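Local coordinates for protein N5-carboxyaminoimidazole ribonucleotide synthetase (Bacillus anthracis, PDB 3QFF) that probably converts aminoimidazole ribonucleotide, bicarbonate and ATP into N5-carboxyaminoimidazole ribonucleotide in purine biosynthesis, binding the nucleotide in an ATP-grasp fold, at residues Val260-Phe263 with Glu269-Ile272; Phe212-Asn217 with Gln239-Tyr244; His71-Ser76 with Leu91-Lys96; Ile57-Ser62 with Leu66-His71; Ala30-Glu35 with Gln297-Ile302. All coordinates share one frame; numbering follows the deposited sequence.

The five contacts fall into two groups and one bridge. Interactions 1 and 2 belong to the ATP-grasp part, their centres about 9 Å apart, and share a core in which Met262 SD lies 3.9 Å from Ala241 CB; only interaction 1 brings a residue of the ADP pocket, Phe263. Interactions 3 and 4, centres about 10 Å apart, use the same helix 66-74 and share His71 in the N-terminal Rossmann-like part. Their centres lie about 34 and 37 Å from that of interaction 1. Interaction 5 joins the N-terminal helix 24-35 to helix 294-303, and it touches interaction 2 where Phe212 CZ meets Gln297 CG at 3.6 Å.

Interaction 1 of 5, residues Val260-Phe263 with Glu269-Ile272. With ADP (adenosine-5'-diphosphate), chain C.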
# COMPACT_ATOMS: atom_id res chain seq x y z
N VAL A 260 2.04 -20.24 9.57
CA VAL A 260 2.22 -21.36 10.49
C VAL A 260 1.62 -20.95 11.83
O VAL A 260 2.13 -20.03 12.46
CB VAL A 260 3.71 -21.72 10.66
CG1 VAL A 260 3.86 -23.05 11.43
CG2 VAL A 260 4.42 -21.80 9.29
N GLU A 261 0.53 -21.58 12.24
CA GLU A 261 -0.05 -21.27 13.55
C GLU A 261 0.44 -22.27 14.57
O GLU A 261 0.52 -23.46 14.28
CB GLU A 261 -1.57 -21.23 13.51
CG GLU A 261 -2.12 -20.08 12.66
CD GLU A 261 -3.62 -19.94 12.80
OE1 GLU A 261 -4.35 -20.57 12.00
OE2 GLU A 261 -4.08 -19.22 13.72
N MET A 262 0.74 -21.76 15.76
CA MET A 262 1.48 -22.48 16.78
C MET A 262 0.93 -22.20 18.17
O MET A 262 0.33 -21.15 18.38
CB MET A 262 2.95 -22.06 16.74
CG MET A 262 3.73 -22.59 15.53
SD MET A 262 5.36 -21.82 15.36
CE MET A 262 4.99 -20.51 14.22
N PHE A 263 1.11 -23.15 19.08
CA PHE A 263 0.88 -22.97 20.52
C PHE A 263 2.24 -22.89 21.24
O PHE A 263 3.12 -23.75 21.05
CB PHE A 263 0.08 -24.14 21.12
CG PHE A 263 -1.23 -24.44 20.44
CD1 PHE A 263 -1.49 -25.71 19.95
CD2 PHE A 263 -2.23 -23.47 20.32
CE1 PHE A 263 -2.71 -26.02 19.34
CE2 PHE A 263 -3.45 -23.76 19.71
CZ PHE A 263 -3.69 -25.04 19.22
N GLU A 269 7.74 -24.53 25.18
CA GLU A 269 7.51 -25.49 24.09
C GLU A 269 6.70 -24.84 22.98
O GLU A 269 5.83 -24.00 23.24
CB GLU A 269 6.73 -26.71 24.56
CG GLU A 269 7.50 -27.65 25.47
CD GLU A 269 6.58 -28.63 26.17
OE1 GLU A 269 6.86 -29.84 26.13
OE2 GLU A 269 5.56 -28.19 26.76
N ILE A 270 7.00 -25.23 21.74
CA ILE A 270 6.17 -24.87 20.61
C ILE A 270 5.53 -26.13 20.03
O ILE A 270 6.22 -27.14 19.81
CB ILE A 270 6.95 -24.10 19.49
CG1 ILE A 270 7.53 -22.78 20.01
CG2 ILE A 270 6.06 -23.88 18.25
CD1 ILE A 270 6.54 -21.62 20.04
N TYR A 271 4.22 -26.09 19.80
CA TYR A 271 3.54 -27.10 19.00
C TYR A 271 2.88 -26.44 17.79
O TYR A 271 2.25 -25.39 17.93
CB TYR A 271 2.53 -27.87 19.84
CG TYR A 271 3.20 -28.61 21.00
CD1 TYR A 271 3.25 -28.05 22.28
CD2 TYR A 271 3.81 -29.84 20.79
CE1 TYR A 271 3.89 -28.72 23.34
CE2 TYR A 271 4.46 -30.52 21.83
CZ TYR A 271 4.49 -29.96 23.11
OH TYR A 271 5.13 -30.63 24.13
N ILE A 272 3.03 -27.06 16.62
CA ILE A 272 2.40 -26.56 15.40
C ILE A 272 0.93 -26.98 15.37
O ILE A 272 0.62 -28.16 15.49
CB ILE A 272 3.08 -27.08 14.10
CG1 ILE A 272 4.62 -27.02 14.19
CG2 ILE A 272 2.55 -26.31 12.89
CD1 ILE A 272 5.22 -25.61 14.31
PB ADP C . -9.86 -23.83 13.41
O1B ADP C . -11.37 -23.78 13.45
O2B ADP C . -9.33 -24.55 12.18
O3B ADP C . -9.20 -22.50 13.68
PA ADP C . -8.06 -24.89 15.45
O1A ADP C . -7.19 -23.69 15.12
O2A ADP C . -7.51 -26.29 15.32
O3A ADP C . -9.47 -24.81 14.65
O5' ADP C . -8.53 -24.73 16.98
C5' ADP C . -9.37 -23.65 17.36
C4' ADP C . -9.00 -23.19 18.76
O4' ADP C . -9.13 -24.28 19.67
C3' ADP C . -7.55 -22.73 18.83
O3' ADP C . -7.44 -21.31 18.69
C2' ADP C . -7.08 -23.21 20.20
O2' ADP C . -7.22 -22.15 21.15
C1' ADP C . -8.02 -24.34 20.57
N9 ADP C . -7.33 -25.65 20.44
C8 ADP C . -7.30 -26.43 19.34
N7 ADP C . -6.58 -27.56 19.55
C5 ADP C . -6.13 -27.52 20.81
C6 ADP C . -5.30 -28.40 21.68
N6 ADP C . -4.81 -29.57 21.22
N1 ADP C . -5.05 -27.97 22.95
C2 ADP C . -5.53 -26.81 23.42
N3 ADP C . -6.29 -25.97 22.69
C4 ADP C . -6.62 -26.26 21.40
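Phe263 and Tyr271 form an antiparallel hydrogen-bonded pair: Phe263 N donates to Tyr271 O at 2.8 Å and Tyr271 N to Phe263 O at 2.9 Å, both with N-H...O angles of 165°. Met262 and Ile272 make the adjoining non-hydrogen-bonded pair, their CA atoms 4.4 Å apart. Strands 256-264 and 270-276 thus build a beta hairpin at one edge of the large antiparallel sheet. On the Met262 face, Met262 and Ile272 run side by side, Met262 CG 3.6 Å from Ile272 CD1, while Met262 SD sits 3.6 Å from Ile270 CG2. Helix 235-251 packs against this apolar layer. On the other face Phe263 CG stands anti to its carbonyl carbon (chi1 -55°), carrying the ring to the nucleotide, Phe263 CZ 3.8 Å from ADP C5 and CE2 3.7 Å from ADP C2'; Phe193 stacks on the same ring. Tyr271 OH donates to Glu269 OE1 from above the carboxylate plane. The hairpin therefore has two chemistries: aliphatic contacts toward the helix, and an aromatic wall beside the adenine and ribose.

Interaction 2 of 5, residues Phe212-Asn217 with Gln239-Tyr244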
# COMPACT_ATOMS: atom_id res chain seq x y z
N PHE A 212 8.53 -13.40 8.36
CA PHE A 212 8.02 -12.26 9.10
C PHE A 212 8.16 -12.48 10.61
O PHE A 212 8.39 -13.61 11.05
CB PHE A 212 6.55 -12.02 8.74
CG PHE A 212 6.38 -11.30 7.45
CD1 PHE A 212 6.04 -12.02 6.29
CD2 PHE A 212 6.57 -9.93 7.38
CE1 PHE A 212 5.86 -11.35 5.07
CE2 PHE A 212 6.39 -9.25 6.16
CZ PHE A 212 6.04 -9.96 5.01
N PRO A 213 8.06 -11.39 11.40
CA PRO A 213 8.22 -11.54 12.86
C PRO A 213 7.08 -12.35 13.46
O PRO A 213 5.98 -12.38 12.89
CB PRO A 213 8.17 -10.09 13.39
CG PRO A 213 8.29 -9.20 12.19
CD PRO A 213 7.88 -9.99 10.98
N VAL A 214 7.33 -12.97 14.61
CA VAL A 214 6.32 -13.72 15.32
C VAL A 214 5.18 -12.80 15.82
O VAL A 214 5.42 -11.81 16.48
CB VAL A 214 6.89 -14.51 16.53
CG1 VAL A 214 5.81 -15.40 17.13
CG2 VAL A 214 8.14 -15.33 16.14
N ALA A 215 3.94 -13.19 15.51
CA ALA A 215 2.77 -12.46 16.00
C ALA A 215 2.08 -13.29 17.07
O ALA A 215 1.93 -14.50 16.93
CB ALA A 215 1.80 -12.20 14.86
N GLU A 216 1.66 -12.62 18.15
CA GLU A 216 0.82 -13.24 19.17
C GLU A 216 -0.64 -13.02 18.78
O GLU A 216 -1.07 -11.88 18.58
CB GLU A 216 1.13 -12.65 20.55
CG GLU A 216 0.03 -12.82 21.61
CD GLU A 216 0.32 -12.05 22.91
OE1 GLU A 216 1.34 -11.33 22.97
OE2 GLU A 216 -0.48 -12.15 23.86
N ASN A 217 -1.40 -14.12 18.69
CA ASN A 217 -2.78 -14.06 18.22
C ASN A 217 -3.81 -14.33 19.30
O ASN A 217 -3.71 -15.33 20.02
CB ASN A 217 -2.98 -15.03 17.06
CG ASN A 217 -2.07 -14.72 15.92
OD1 ASN A 217 -1.86 -13.56 15.58
ND2 ASN A 217 -1.49 -15.75 15.32
N GLN A 239 12.80 -17.18 18.45
CA GLN A 239 13.80 -17.81 17.59
C GLN A 239 13.39 -19.23 17.19
O GLN A 239 13.63 -19.65 16.08
CB GLN A 239 15.17 -17.83 18.26
CG GLN A 239 15.85 -16.47 18.30
CD GLN A 239 17.15 -16.48 19.10
OE1 GLN A 239 17.57 -17.51 19.64
NE2 GLN A 239 17.79 -15.32 19.19
N LYS A 240 12.78 -19.95 18.13
CA LYS A 240 12.25 -21.29 17.91
C LYS A 240 11.09 -21.31 16.90
O LYS A 240 11.08 -22.12 15.97
CB LYS A 240 11.79 -21.86 19.24
CG LYS A 240 11.61 -23.35 19.29
CD LYS A 240 11.12 -23.74 20.69
CE LYS A 240 11.76 -25.03 21.17
NZ LYS A 240 11.18 -25.45 22.46
N ALA A 241 10.10 -20.43 17.10
CA ALA A 241 8.98 -20.34 16.18
C ALA A 241 9.46 -20.04 14.77
O ALA A 241 8.99 -20.66 13.81
CB ALA A 241 7.96 -19.28 16.66
N ILE A 242 10.41 -19.11 14.65
CA ILE A 242 10.98 -18.73 13.35
C ILE A 242 11.75 -19.88 12.71
O ILE A 242 11.59 -20.16 11.51
CB ILE A 242 11.84 -17.46 13.44
CG1 ILE A 242 10.94 -16.24 13.63
CG2 ILE A 242 12.66 -17.25 12.17
CD1 ILE A 242 11.61 -15.13 14.36
N ALA A 243 12.57 -20.56 13.51
CA ALA A 243 13.31 -21.73 13.02
C ALA A 243 12.35 -22.82 12.51
O ALA A 243 12.57 -23.39 11.45
CB ALA A 243 14.24 -22.29 14.11
N TYR A 244 11.29 -23.07 13.27
CA TYR A 244 10.30 -24.11 12.90
C TYR A 244 9.66 -23.79 11.56
O TYR A 244 9.52 -24.68 10.69
CB TYR A 244 9.22 -24.23 13.99
CG TYR A 244 9.63 -24.99 15.24
CD1 TYR A 244 8.66 -25.42 16.15
CD2 TYR A 244 10.97 -25.29 15.51
CE1 TYR A 244 9.01 -26.12 17.30
CE2 TYR A 244 11.33 -26.01 16.66
CZ TYR A 244 10.34 -26.42 17.55
OH TYR A 244 10.68 -27.12 18.69
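Val214 meets Ala241 and Ile242 where helix 235-251 of the ATP-grasp fold lies across the larger antiparallel sheet, which includes strands 195-203 and 209-220. A single methyl does the work on the strand side. Val214 CG2 stands anti to the carbonyl carbon and beside the backbone N, while CG1 takes the place anti to N (chi1 -173°). Val214 CG2 comes within 4.0 Å of Ala241 CB. Ile242 leaves the helix with its CB directed past the strand, but chi1 (-73°) sets CG1 anti to its own carbonyl carbon and the extended chi2 (152°) carries CD1 onward, so that the side chain runs obliquely to Val214. Phe212 O is buried by the contact and has no hydrogen-bonding partner in the model, leaving it against hydrocarbon. Val197 and Val199 of strand 195-203 also touch Val214, continuing the apolar layer, and Glu216, two residues on, is held by salt bridges to Lys195 and Arg232. Ile242 CG1 and CD1 both lie 3.9 Å from Val214 CG2.

Interaction 3 of 5, residues His71-Ser76 with Leu91-Lys96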
# COMPACT_ATOMS: atom_id res chain seq x y z
N HIS A 71 -10.93 -20.66 -18.45
CA HIS A 71 -11.00 -19.32 -19.01
C HIS A 71 -10.09 -18.34 -18.24
O HIS A 71 -9.39 -17.55 -18.85
CB HIS A 71 -12.44 -18.81 -19.08
CG HIS A 71 -12.56 -17.46 -19.73
ND1 HIS A 71 -13.40 -16.48 -19.25
CD2 HIS A 71 -11.91 -16.93 -20.79
CE1 HIS A 71 -13.27 -15.39 -19.99
NE2 HIS A 71 -12.38 -15.64 -20.93
N LEU A 72 -10.09 -18.43 -16.91
CA LEU A 72 -9.17 -17.63 -16.08
C LEU A 72 -7.72 -17.92 -16.43
O LEU A 72 -6.92 -17.00 -16.61
CB LEU A 72 -9.41 -17.88 -14.58
CG LEU A 72 -8.52 -17.12 -13.59
CD1 LEU A 72 -8.86 -15.62 -13.60
CD2 LEU A 72 -8.72 -17.69 -12.21
N ALA A 73 -7.39 -19.20 -16.52
CA ALA A 73 -6.02 -19.60 -16.80
C ALA A 73 -5.57 -19.08 -18.16
O ALA A 73 -4.44 -18.59 -18.29
CB ALA A 73 -5.87 -21.12 -16.72
N GLU A 74 -6.47 -19.18 -19.15
CA GLU A 74 -6.23 -18.77 -20.54
C GLU A 74 -5.82 -17.33 -20.72
O GLU A 74 -5.20 -16.97 -21.73
CB GLU A 74 -7.51 -18.92 -21.36
CG GLU A 74 -7.83 -20.29 -21.83
CD GLU A 74 -9.09 -20.30 -22.69
OE1 GLU A 74 -9.23 -21.24 -23.48
OE2 GLU A 74 -9.92 -19.36 -22.58
N ILE A 75 -6.23 -16.48 -19.79
CA ILE A 75 -5.97 -15.05 -19.89
C ILE A 75 -5.00 -14.55 -18.82
O ILE A 75 -4.75 -13.35 -18.70
CB ILE A 75 -7.26 -14.25 -19.85
CG1 ILE A 75 -7.89 -14.36 -18.45
CG2 ILE A 75 -8.19 -14.73 -20.99
CD1 ILE A 75 -9.18 -13.62 -18.27
N SER A 76 -4.44 -15.49 -18.06
CA SER A 76 -3.51 -15.17 -16.96
C SER A 76 -2.10 -15.67 -17.26
O SER A 76 -1.91 -16.79 -17.72
CB SER A 76 -4.00 -15.85 -15.67
OG SER A 76 -5.25 -15.34 -15.28
N LEU A 91 -7.15 -28.43 -9.94
CA LEU A 91 -5.75 -28.17 -9.54
C LEU A 91 -4.75 -28.79 -10.50
O LEU A 91 -3.77 -28.12 -10.88
CB LEU A 91 -5.47 -28.65 -8.11
CG LEU A 91 -6.02 -27.81 -6.95
CD1 LEU A 91 -5.86 -28.58 -5.64
CD2 LEU A 91 -5.33 -26.45 -6.87
N GLN A 92 -4.98 -30.05 -10.91
CA GLN A 92 -4.07 -30.70 -11.85
C GLN A 92 -4.09 -29.97 -13.20
O GLN A 92 -3.05 -29.76 -13.82
CB GLN A 92 -4.40 -32.18 -12.06
CG GLN A 92 -3.38 -32.89 -12.96
CD GLN A 92 -3.56 -34.40 -13.02
OE1 GLN A 92 -2.87 -35.14 -12.32
NE2 GLN A 92 -4.47 -34.85 -13.87
N TRP A 93 -5.28 -29.58 -13.65
CA TRP A 93 -5.37 -28.88 -14.93
C TRP A 93 -4.50 -27.61 -14.90
O TRP A 93 -3.66 -27.40 -15.79
CB TRP A 93 -6.81 -28.56 -15.33
CG TRP A 93 -6.85 -28.16 -16.77
CD1 TRP A 93 -7.00 -28.99 -17.85
CD2 TRP A 93 -6.67 -26.84 -17.28
NE1 TRP A 93 -6.94 -28.25 -19.02
CE2 TRP A 93 -6.74 -26.93 -18.69
CE3 TRP A 93 -6.47 -25.58 -16.69
CZ2 TRP A 93 -6.62 -25.81 -19.53
CZ3 TRP A 93 -6.35 -24.47 -17.52
CH2 TRP A 93 -6.42 -24.59 -18.92
N LEU A 94 -4.70 -26.80 -13.87
CA LEU A 94 -3.93 -25.56 -13.70
C LEU A 94 -2.43 -25.80 -13.62
O LEU A 94 -1.65 -25.13 -14.30
CB LEU A 94 -4.39 -24.84 -12.43
CG LEU A 94 -5.77 -24.21 -12.53
CD1 LEU A 94 -6.34 -24.01 -11.13
CD2 LEU A 94 -5.68 -22.90 -13.30
N GLU A 95 -2.04 -26.77 -12.79
CA GLU A 95 -0.63 -27.08 -12.58
C GLU A 95 0.07 -27.49 -13.88
O GLU A 95 1.22 -27.11 -14.12
CB GLU A 95 -0.46 -28.16 -11.50
CG GLU A 95 0.91 -28.17 -10.84
CD GLU A 95 1.01 -29.18 -9.71
OE1 GLU A 95 0.11 -30.03 -9.58
OE2 GLU A 95 2.00 -29.11 -8.94
N LYS A 96 -0.63 -28.22 -14.73
CA LYS A 96 -0.00 -28.73 -15.93
C LYS A 96 -0.26 -27.90 -17.19
O LYS A 96 0.59 -27.86 -18.08
CB LYS A 96 -0.33 -30.21 -16.13
CG LYS A 96 -0.05 -31.10 -14.88
CD LYS A 96 1.44 -31.23 -14.53
CE LYS A 96 1.61 -31.83 -13.14
NZ LYS A 96 3.01 -31.73 -12.63
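In the Rossmann-like N-terminal part, helices 66-74 and 88-97 pack beside each other, and Ala73 of the first meets Trp93 and Leu94 of the second. The nearest CA atoms, of Ala73 and Leu94, are 7.0 Å apart, a spacing allowed by the small alanine between the helices. Ala73 CB lies in the plane of the indole, at the edge of the six-membered ring, 3.5 Å from Trp93 CZ3. With CG of the tryptophan anti to the backbone N (chi1 -166°), the indole is carried toward helix 66-74. Leu94, the next residue, places CD2 3.9 Å from Ala73 CB. Beyond these, Trp93 touches Leu66 and Gln70, and Leu94 reaches Ile69 of helix 66-74 and Ile20 of strand 16-20, tying the pair to the parallel sheet. Leu72 O accepts from two donors: Ile75 N and Ser76 OG come from opposite faces of its carbonyl plane, with Ser76 OG 2.7 Å from Leu72 O.

Interaction 4 of 5, residues Ile57-Ser62 with Leu66-His71; sequences IEIVAS and LKAIQH
Strand 57-60 runs into a short turn that leads to helix 66-74, which folds back so that Ala61 CA and Ala68 CA come within 6.4 Å. The two alanine methyls face one another, with Ala61 CB 3.4 Å from Ala68 CB, a spacing tighter than usual van der Waals contact for two carbons. Ile59, two residues earlier, points its CB at the helix and puts CG2 4.2 Å from Ala68 CB. Its other branch goes to the histidine: Ile59 CD1 lies 3.4 Å from His71 ND1, and CG1 follows at 3.8 Å from the same nitrogen. This is a strand-turn-helix unit of the Rossmann-like N-terminal part, where strand 57-60, the edge strand of the four-stranded parallel sheet within the chain, is hydrogen-bonded to strand 39-44 through backbone pairs such as Ile59 with Val42 and Asp44. His71 has CG anti to the backbone N (chi1 -177°), which carries the ring out from the helix toward Ile59 CD1, the two side chains passing at a slant. Ala68 and Ile69 also touch Leu43 of strand 39-44.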
# COMPACT_ATOMS: atom_id res chain seq x y z
N ILE A 57 -10.29 -7.77 -15.03
CA ILE A 57 -11.20 -8.78 -15.57
C ILE A 57 -11.88 -9.57 -14.44
O ILE A 57 -11.22 -9.99 -13.49
CB ILE A 57 -10.46 -9.74 -16.52
CG1 ILE A 57 -9.81 -8.95 -17.66
CG2 ILE A 57 -11.40 -10.82 -17.07
CD1 ILE A 57 -8.90 -9.77 -18.56
N GLU A 58 -13.20 -9.75 -14.55
CA GLU A 58 -13.98 -10.51 -13.58
C GLU A 58 -14.70 -11.69 -14.26
O GLU A 58 -15.42 -11.50 -15.23
CB GLU A 58 -15.00 -9.59 -12.89
CG GLU A 58 -15.95 -10.27 -11.88
CD GLU A 58 -17.06 -9.33 -11.38
OE1 GLU A 58 -17.59 -9.55 -10.27
OE2 GLU A 58 -17.41 -8.35 -12.08
N ILE A 59 -14.47 -12.90 -13.75
CA ILE A 59 -15.24 -14.07 -14.17
C ILE A 59 -16.13 -14.54 -13.02
O ILE A 59 -15.64 -14.94 -11.95
CB ILE A 59 -14.32 -15.23 -14.65
CG1 ILE A 59 -13.47 -14.77 -15.83
CG2 ILE A 59 -15.16 -16.45 -15.04
CD1 ILE A 59 -12.27 -15.64 -16.11
N VAL A 60 -17.44 -14.50 -13.24
CA VAL A 60 -18.39 -14.87 -12.21
C VAL A 60 -18.81 -16.32 -12.46
O VAL A 60 -19.61 -16.59 -13.37
CB VAL A 60 -19.59 -13.87 -12.13
CG1 VAL A 60 -20.57 -14.26 -11.03
CG2 VAL A 60 -19.07 -12.46 -11.87
N ALA A 61 -18.24 -17.25 -11.68
CA ALA A 61 -18.52 -18.69 -11.80
C ALA A 61 -18.22 -19.48 -10.51
O ALA A 61 -17.57 -18.95 -9.60
CB ALA A 61 -17.73 -19.28 -12.95
N SER A 62 -18.70 -20.72 -10.45
CA SER A 62 -18.40 -21.64 -9.34
C SER A 62 -16.95 -22.08 -9.34
O SER A 62 -16.33 -22.20 -10.40
CB SER A 62 -19.26 -22.92 -9.45
OG SER A 62 -20.64 -22.64 -9.38
N LEU A 66 -14.93 -26.20 -14.24
CA LEU A 66 -13.62 -26.35 -14.88
C LEU A 66 -13.45 -25.44 -16.11
O LEU A 66 -12.37 -24.90 -16.31
CB LEU A 66 -13.28 -27.82 -15.21
CG LEU A 66 -12.03 -28.10 -16.07
CD1 LEU A 66 -10.72 -27.66 -15.41
CD2 LEU A 66 -11.96 -29.57 -16.47
N LYS A 67 -14.51 -25.26 -16.90
CA LYS A 67 -14.49 -24.34 -18.04
C LYS A 67 -14.14 -22.90 -17.64
O LYS A 67 -13.38 -22.23 -18.32
CB LYS A 67 -15.83 -24.36 -18.80
CG LYS A 67 -16.31 -25.74 -19.25
CD LYS A 67 -15.80 -26.15 -20.62
CE LYS A 67 -16.82 -27.05 -21.33
NZ LYS A 67 -16.19 -27.89 -22.38
N ALA A 68 -14.72 -22.44 -16.54
CA ALA A 68 -14.44 -21.08 -16.05
C ALA A 68 -13.00 -20.98 -15.53
O ALA A 68 -12.31 -20.02 -15.83
CB ALA A 68 -15.44 -20.68 -14.98
N ILE A 69 -12.57 -21.97 -14.75
CA ILE A 69 -11.18 -22.08 -14.28
C ILE A 69 -10.22 -22.01 -15.49
O ILE A 69 -9.19 -21.33 -15.44
CB ILE A 69 -10.96 -23.40 -13.47
CG1 ILE A 69 -11.59 -23.33 -12.07
CG2 ILE A 69 -9.47 -23.76 -13.36
CD1 ILE A 69 -10.99 -22.26 -11.16
N GLN A 70 -10.59 -22.72 -16.56
CA GLN A 70 -9.83 -22.73 -17.80
C GLN A 70 -9.80 -21.35 -18.44
O GLN A 70 -8.76 -20.93 -18.94
CB GLN A 70 -10.37 -23.78 -18.78
CG GLN A 70 -9.89 -25.19 -18.44
CD GLN A 70 -10.62 -26.29 -19.21
OE1 GLN A 70 -11.62 -26.04 -19.87
NE2 GLN A 70 -10.10 -27.51 -19.11
N HIS A 71 -10.93 -20.66 -18.45
CA HIS A 71 -11.00 -19.32 -19.01
C HIS A 71 -10.09 -18.34 -18.24
O HIS A 71 -9.39 -17.55 -18.85
CB HIS A 71 -12.44 -18.81 -19.08
CG HIS A 71 -12.56 -17.46 -19.73
ND1 HIS A 71 -13.40 -16.48 -19.25
CD2 HIS A 71 -11.91 -16.93 -20.79
CE1 HIS A 71 -13.27 -15.39 -19.99
NE2 HIS A 71 -12.38 -15.64 -20.93

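Interaction 5 of 5, residues Ala30-Glu35 with Gln297-Ile302; sequences ALAAKE and QHIRAI
Ile299 fits against the small residues Ala32 and Ala33, with CG1 4.0 Å from Ala33 CB and, more loosely, 4.5 Å from Ala32 CB. CD1 of the isoleucine lies 4.1 Å from Ala33 CB, so its longer branch does all the nearest touching. That branch stands anti to the carbonyl carbon (chi1 -64°) and is turned about CB-CG1 (chi2 -51°), which leaves CD1 beside Ala33 CB. The alanines leave room for the helices to come near, Ala33 CA being 6.3 Å from Ile299 CA. Helix 24-35 follows the first strand of the Rossmann-like N-terminal part, and the contact ties that part to helix 294-303, whose His298 is hydrogen-bonded to both Thr80 of strand 78-81 and Thr257 of strand 256-264. Ala33 also rests on Ile40 of strand 39-44. Farther out, helix 24-35 enters the dimer interface: Lys34 O accepts a hydrogen bond from Arg27 of the second subunit, and Leu31 packs on Leu31 of that subunit.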
# COMPACT_ATOMS: atom_id res chain seq x y z
N ALA A 30 -4.34 -8.13 -4.94
CA ALA A 30 -4.55 -7.40 -6.18
C ALA A 30 -4.12 -5.93 -6.06
O ALA A 30 -3.57 -5.37 -7.01
CB ALA A 30 -6.01 -7.51 -6.62
N LEU A 31 -4.36 -5.33 -4.90
CA LEU A 31 -3.89 -3.97 -4.62
C LEU A 31 -2.37 -3.87 -4.62
O LEU A 31 -1.79 -2.93 -5.18
CB LEU A 31 -4.48 -3.43 -3.31
CG LEU A 31 -5.98 -3.05 -3.43
CD1 LEU A 31 -6.63 -2.93 -2.06
CD2 LEU A 31 -6.15 -1.74 -4.20
N ALA A 32 -1.72 -4.87 -4.03
CA ALA A 32 -0.25 -4.97 -4.00
C ALA A 32 0.29 -5.13 -5.43
O ALA A 32 1.31 -4.52 -5.80
CB ALA A 32 0.17 -6.18 -3.13
N ALA A 33 -0.37 -5.97 -6.22
CA ALA A 33 0.10 -6.27 -7.57
C ALA A 33 -0.03 -5.04 -8.48
O ALA A 33 0.81 -4.80 -9.34
CB ALA A 33 -0.69 -7.44 -8.15
N LYS A 34 -1.10 -4.28 -8.26
CA LYS A 34 -1.39 -3.08 -9.05
C LYS A 34 -0.32 -2.00 -8.84
O LYS A 34 0.03 -1.30 -9.79
CB LYS A 34 -2.79 -2.57 -8.68
CG LYS A 34 -3.72 -2.33 -9.87
CD LYS A 34 -4.41 -3.61 -10.31
CE LYS A 34 -5.59 -3.31 -11.23
NZ LYS A 34 -5.17 -3.01 -12.63
N GLU A 35 0.21 -1.88 -7.62
CA GLU A 35 1.29 -0.90 -7.35
C GLU A 35 2.51 -1.16 -8.22
O GLU A 35 3.18 -0.23 -8.65
CB GLU A 35 1.68 -0.88 -5.86
CG GLU A 35 0.62 -0.20 -4.99
CD GLU A 35 0.66 -0.59 -3.53
OE1 GLU A 35 1.78 -0.82 -2.99
OE2 GLU A 35 -0.44 -0.64 -2.91
N GLN A 297 4.77 -9.46 -0.73
CA GLN A 297 5.66 -10.63 -0.71
C GLN A 297 5.12 -11.78 -1.55
O GLN A 297 5.86 -12.40 -2.31
CB GLN A 297 5.95 -11.12 0.72
CG GLN A 297 6.83 -10.19 1.53
CD GLN A 297 8.29 -10.16 1.04
OE1 GLN A 297 8.57 -9.90 -0.13
NE2 GLN A 297 9.22 -10.41 1.96
N HIS A 298 3.83 -12.06 -1.41
CA HIS A 298 3.20 -13.17 -2.13
C HIS A 298 3.29 -12.96 -3.64
O HIS A 298 3.62 -13.90 -4.39
CB HIS A 298 1.74 -13.35 -1.69
CG HIS A 298 1.06 -14.51 -2.35
ND1 HIS A 298 1.19 -15.81 -1.91
CD2 HIS A 298 0.23 -14.56 -3.43
CE1 HIS A 298 0.49 -16.61 -2.69
NE2 HIS A 298 -0.10 -15.88 -3.62
N ILE A 299 3.00 -11.74 -4.08
CA ILE A 299 3.12 -11.40 -5.51
C ILE A 299 4.56 -11.61 -6.02
O ILE A 299 4.76 -12.27 -7.05
CB ILE A 299 2.61 -9.96 -5.82
CG1 ILE A 299 1.10 -9.82 -5.54
CG2 ILE A 299 2.91 -9.59 -7.29
CD1 ILE A 299 0.21 -10.91 -6.20
N ARG A 300 5.54 -11.07 -5.30
CA ARG A 300 6.96 -11.23 -5.67
C ARG A 300 7.36 -12.69 -5.72
O ARG A 300 8.08 -13.08 -6.62
CB ARG A 300 7.88 -10.50 -4.69
CG ARG A 300 7.76 -8.99 -4.73
CD ARG A 300 8.40 -8.34 -3.48
NE ARG A 300 8.59 -6.90 -3.66
CZ ARG A 300 7.64 -5.97 -3.51
NH1 ARG A 300 6.41 -6.30 -3.16
NH2 ARG A 300 7.94 -4.68 -3.71
N ALA A 301 6.89 -13.48 -4.75
CA ALA A 301 7.23 -14.90 -4.66
C ALA A 301 6.75 -15.71 -5.87
O ALA A 301 7.52 -16.51 -6.43
CB ALA A 301 6.66 -15.52 -3.35
N ILE A 302 5.50 -15.51 -6.26
CA ILE A 302 4.95 -16.29 -7.37
C ILE A 302 5.46 -15.80 -8.74
O ILE A 302 5.54 -16.58 -9.69
CB ILE A 302 3.40 -16.36 -7.35
CG1 ILE A 302 2.79 -14.98 -7.60
CG2 ILE A 302 2.91 -17.02 -6.03
CD1 ILE A 302 1.29 -15.00 -7.86